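Local coordinates for molybdopterin-guanine dinucleotide biosynthesis protein A (MobA) (Archaeoglobus fulgidus, PDB 3NGW) that probably transfers a nucleotide from GTP in the late, guanylating step of molybdenum cofactor biosynthesis, at residues D92-H103 and F169-N180. Sequence-based numbering, arbitrary orientation.
Sequences DMPFVKPEVLEH and FDKELISFFNIN
Ser175 and Lys97 show how one hydroxyl can join a loop to a helix start: Ser175 OG accepts the backbone N-H of Lys97, N-cap of helix 98-111, at 2.9 Å and donates to Asp170 OD1. That carboxylate oxygen is gripped twice, nearly along its C-O bond by Ser175 N-H and from above the carboxylate plane by OG. A chi1 of -172° swings the Asp170 carboxylate forward over the turn that residue opens. Farther along, Asp92 O accepts from Ile179 N at 2.9 Å, while a water accepts from Phe95 N and lies within bonding distance of Ile174 O and Phe177 O. Phe95 CE2 lies 3.5 Å from Phe177 CD1, the rings oblique. At the other end the Phe169 and His103 rings meet obliquely, centroids 4.5 Å apart, planes at 39°. His103 NE2 is hydrogen-bonded to Tyr161 OH; an alanine here would probably leave that hydroxyl without its mate and the facing side of Phe169 less well filled. In this GT-A-type fold, the contact ties the loop following strand 158-162 to the loop after strand 86-90 and the first turns of helix 98-111, with helix 182-194 against Phe95, Ile174 and Ile179 and helix 28-36 against Pro94 and Val96.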
# COMPACT_ATOMS: atom_id res chain seq x y z
N ASP A 92 6.11 -0.53 2.92
CA ASP A 92 7.05 0.50 3.34
C ASP A 92 6.57 1.25 4.58
O ASP A 92 7.35 1.91 5.26
CB ASP A 92 7.30 1.51 2.21
CG ASP A 92 7.73 0.84 0.92
OD1 ASP A 92 6.94 0.04 0.36
OD2 ASP A 92 8.85 1.13 0.44
N MSE A 93 5.27 1.16 4.86
CA MSE A 93 4.68 1.81 6.02
C MSE A 93 4.23 0.71 6.99
O MSE A 93 3.09 0.24 6.92
CB MSE A 93 3.49 2.67 5.58
CG MSE A 93 3.89 3.91 4.79
SE MSE A 93 2.43 4.87 3.94
CE MSE A 93 2.63 4.19 2.13
N PRO A 94 5.11 0.28 7.90
CA PRO A 94 4.80 -0.77 8.87
C PRO A 94 4.00 -0.35 10.10
O PRO A 94 3.54 -1.20 10.86
CB PRO A 94 6.17 -1.28 9.27
CG PRO A 94 6.93 0.00 9.35
CD PRO A 94 6.52 0.69 8.05
N PHE A 95 3.83 0.95 10.30
CA PHE A 95 3.10 1.45 11.46
C PHE A 95 1.69 1.92 11.16
O PHE A 95 1.08 2.59 11.99
CB PHE A 95 3.88 2.58 12.12
CG PHE A 95 5.28 2.22 12.48
CD1 PHE A 95 5.53 1.09 13.26
CD2 PHE A 95 6.35 2.98 12.03
CE1 PHE A 95 6.83 0.73 13.59
CE2 PHE A 95 7.65 2.63 12.36
CZ PHE A 95 7.89 1.50 13.14
N VAL A 96 1.17 1.57 9.99
CA VAL A 96 -0.16 1.99 9.62
C VAL A 96 -1.19 1.56 10.65
O VAL A 96 -1.15 0.43 11.14
CB VAL A 96 -0.58 1.42 8.26
CG1 VAL A 96 -2.06 1.69 8.03
CG2 VAL A 96 0.24 2.07 7.15
N LYS A 97 -2.11 2.46 10.96
CA LYS A 97 -3.16 2.18 11.92
C LYS A 97 -4.44 1.73 11.22
O LYS A 97 -4.98 2.45 10.38
CB LYS A 97 -3.43 3.40 12.81
CG LYS A 97 -2.53 3.43 14.03
CD LYS A 97 -2.88 4.54 15.00
CE LYS A 97 -2.55 4.12 16.44
NZ LYS A 97 -1.16 3.55 16.58
N PRO A 98 -4.92 0.53 11.57
CA PRO A 98 -6.13 -0.04 10.98
C PRO A 98 -7.32 0.92 11.05
O PRO A 98 -8.16 0.93 10.16
CB PRO A 98 -6.35 -1.31 11.80
CG PRO A 98 -4.94 -1.73 12.13
CD PRO A 98 -4.33 -0.40 12.54
N GLU A 99 -7.36 1.72 12.11
CA GLU A 99 -8.45 2.68 12.26
C GLU A 99 -8.40 3.66 11.11
O GLU A 99 -9.44 4.05 10.57
CB GLU A 99 -8.33 3.45 13.58
CG GLU A 99 -7.98 2.62 14.82
CD GLU A 99 -6.50 2.25 14.90
OE1 GLU A 99 -6.08 1.26 14.25
OE2 GLU A 99 -5.74 2.97 15.60
N VAL A 100 -7.18 4.07 10.73
CA VAL A 100 -6.99 5.02 9.63
C VAL A 100 -7.52 4.40 8.33
O VAL A 100 -8.27 5.03 7.59
CB VAL A 100 -5.49 5.41 9.43
CG1 VAL A 100 -5.33 6.27 8.19
CG2 VAL A 100 -4.98 6.17 10.65
N LEU A 101 -7.14 3.15 8.08
CA LEU A 101 -7.57 2.45 6.88
C LEU A 101 -9.08 2.29 6.84
O LEU A 101 -9.72 2.57 5.83
CB LEU A 101 -6.90 1.07 6.78
CG LEU A 101 -5.48 1.07 6.21
CD1 LEU A 101 -4.86 -0.31 6.36
CD2 LEU A 101 -5.53 1.47 4.74
N GLU A 102 -9.64 1.83 7.95
CA GLU A 102 -11.08 1.63 8.04
C GLU A 102 -11.79 2.93 7.65
O GLU A 102 -12.74 2.93 6.87
CB GLU A 102 -11.46 1.22 9.47
CG GLU A 102 -12.58 0.21 9.54
CD GLU A 102 -12.11 -1.19 9.93
OE1 GLU A 102 -12.71 -2.17 9.44
OE2 GLU A 102 -11.17 -1.29 10.75
N HIS A 103 -11.31 4.05 8.17
CA HIS A 103 -11.91 5.34 7.86
C HIS A 103 -11.82 5.63 6.36
O HIS A 103 -12.82 5.95 5.72
CB HIS A 103 -11.22 6.45 8.65
CG HIS A 103 -11.81 7.81 8.44
ND1 HIS A 103 -13.12 8.11 8.78
CD2 HIS A 103 -11.29 8.94 7.91
CE1 HIS A 103 -13.37 9.37 8.47
NE2 HIS A 103 -12.27 9.89 7.94
N PHE A 169 -7.58 9.50 14.45
CA PHE A 169 -7.38 8.06 14.40
C PHE A 169 -5.91 7.76 14.60
O PHE A 169 -5.54 6.66 15.01
CB PHE A 169 -7.82 7.51 13.05
CG PHE A 169 -9.25 7.81 12.71
CD1 PHE A 169 -10.29 7.26 13.45
CD2 PHE A 169 -9.55 8.64 11.63
CE1 PHE A 169 -11.62 7.52 13.12
CE2 PHE A 169 -10.88 8.90 11.29
CZ PHE A 169 -11.92 8.34 12.03
N ASP A 170 -5.06 8.74 14.29
CA ASP A 170 -3.62 8.60 14.43
C ASP A 170 -2.99 9.91 14.88
O ASP A 170 -2.70 10.78 14.05
CB ASP A 170 -3.02 8.16 13.09
CG ASP A 170 -1.55 7.81 13.20
OD1 ASP A 170 -0.98 7.37 12.19
OD2 ASP A 170 -0.97 7.99 14.29
N LYS A 171 -2.80 10.05 16.19
CA LYS A 171 -2.22 11.25 16.80
C LYS A 171 -1.03 11.86 16.07
O LYS A 171 -1.06 13.04 15.72
CB LYS A 171 -1.80 10.94 18.25
CG LYS A 171 -2.88 11.17 19.31
CD LYS A 171 -2.85 12.61 19.86
CE LYS A 171 -1.57 12.91 20.65
NZ LYS A 171 -1.55 14.28 21.24
N GLU A 172 0.01 11.07 15.87
CA GLU A 172 1.22 11.55 15.21
C GLU A 172 1.30 11.19 13.73
O GLU A 172 2.34 11.38 13.09
CB GLU A 172 2.45 11.00 15.93
CG GLU A 172 2.42 11.21 17.44
CD GLU A 172 3.38 10.31 18.19
OE1 GLU A 172 3.43 10.39 19.43
OE2 GLU A 172 4.09 9.50 17.54
N LEU A 173 0.20 10.68 13.18
CA LEU A 173 0.16 10.29 11.78
C LEU A 173 1.32 9.35 11.44
O LEU A 173 1.88 9.42 10.35
CB LEU A 173 0.22 11.53 10.89
CG LEU A 173 -0.88 12.57 11.12
CD1 LEU A 173 -0.69 13.72 10.16
CD2 LEU A 173 -2.26 11.94 10.94
N ILE A 174 1.66 8.49 12.39
CA ILE A 174 2.74 7.53 12.23
C ILE A 174 2.43 6.56 11.09
O ILE A 174 3.32 5.91 10.55
CB ILE A 174 2.99 6.76 13.56
CG1 ILE A 174 4.30 5.99 13.49
CG2 ILE A 174 1.82 5.83 13.86
CD1 ILE A 174 5.51 6.89 13.33
N SER A 175 1.16 6.48 10.71
CA SER A 175 0.74 5.60 9.62
C SER A 175 1.42 5.94 8.30
O SER A 175 1.54 5.10 7.41
CB SER A 175 -0.79 5.68 9.44
OG SER A 175 -1.49 5.25 10.58
N PHE A 176 1.88 7.19 8.18
CA PHE A 176 2.51 7.70 6.96
C PHE A 176 4.03 7.58 6.91
O PHE A 176 4.67 7.94 5.92
CB PHE A 176 2.09 9.15 6.75
CG PHE A 176 0.63 9.30 6.43
CD1 PHE A 176 0.17 9.10 5.13
CD2 PHE A 176 -0.29 9.56 7.44
CE1 PHE A 176 -1.19 9.16 4.83
CE2 PHE A 176 -1.66 9.61 7.15
CZ PHE A 176 -2.11 9.41 5.84
N PHE A 177 4.61 7.07 7.99
CA PHE A 177 6.05 6.90 8.07
C PHE A 177 6.51 5.82 7.09
O PHE A 177 6.06 4.68 7.15
CB PHE A 177 6.43 6.55 9.51
CG PHE A 177 7.87 6.19 9.68
CD1 PHE A 177 8.26 4.86 9.72
CD2 PHE A 177 8.83 7.17 9.80
CE1 PHE A 177 9.60 4.52 9.86
CE2 PHE A 177 10.17 6.84 9.95
CZ PHE A 177 10.55 5.51 9.98
N ASN A 178 7.41 6.19 6.19
CA ASN A 178 7.92 5.25 5.21
C ASN A 178 9.35 4.84 5.52
O ASN A 178 10.11 5.60 6.09
CB ASN A 178 7.87 5.88 3.81
CG ASN A 178 6.50 5.79 3.16
OD1 ASN A 178 6.21 4.84 2.42
ND2 ASN A 178 5.64 6.76 3.44
N ILE A 179 9.70 3.61 5.13
CA ILE A 179 11.05 3.11 5.31
C ILE A 179 11.68 2.89 3.95
O ILE A 179 11.35 1.92 3.26
CB ILE A 179 11.08 1.77 6.04
CG1 ILE A 179 10.50 1.92 7.45
CG2 ILE A 179 12.52 1.26 6.10
CD1 ILE A 179 10.56 0.64 8.26
N ASN A 180 12.59 3.78 3.55
CA ASN A 180 13.25 3.64 2.25
C ASN A 180 14.77 3.74 2.31
O ASN A 180 15.46 3.13 1.49
CB ASN A 180 12.74 4.71 1.27
CG ASN A 180 11.24 4.65 1.06
OD1 ASN A 180 10.45 4.95 1.96
ND2 ASN A 180 10.82 4.25 -0.15
O HOH W 1 4.16 3.79 8.65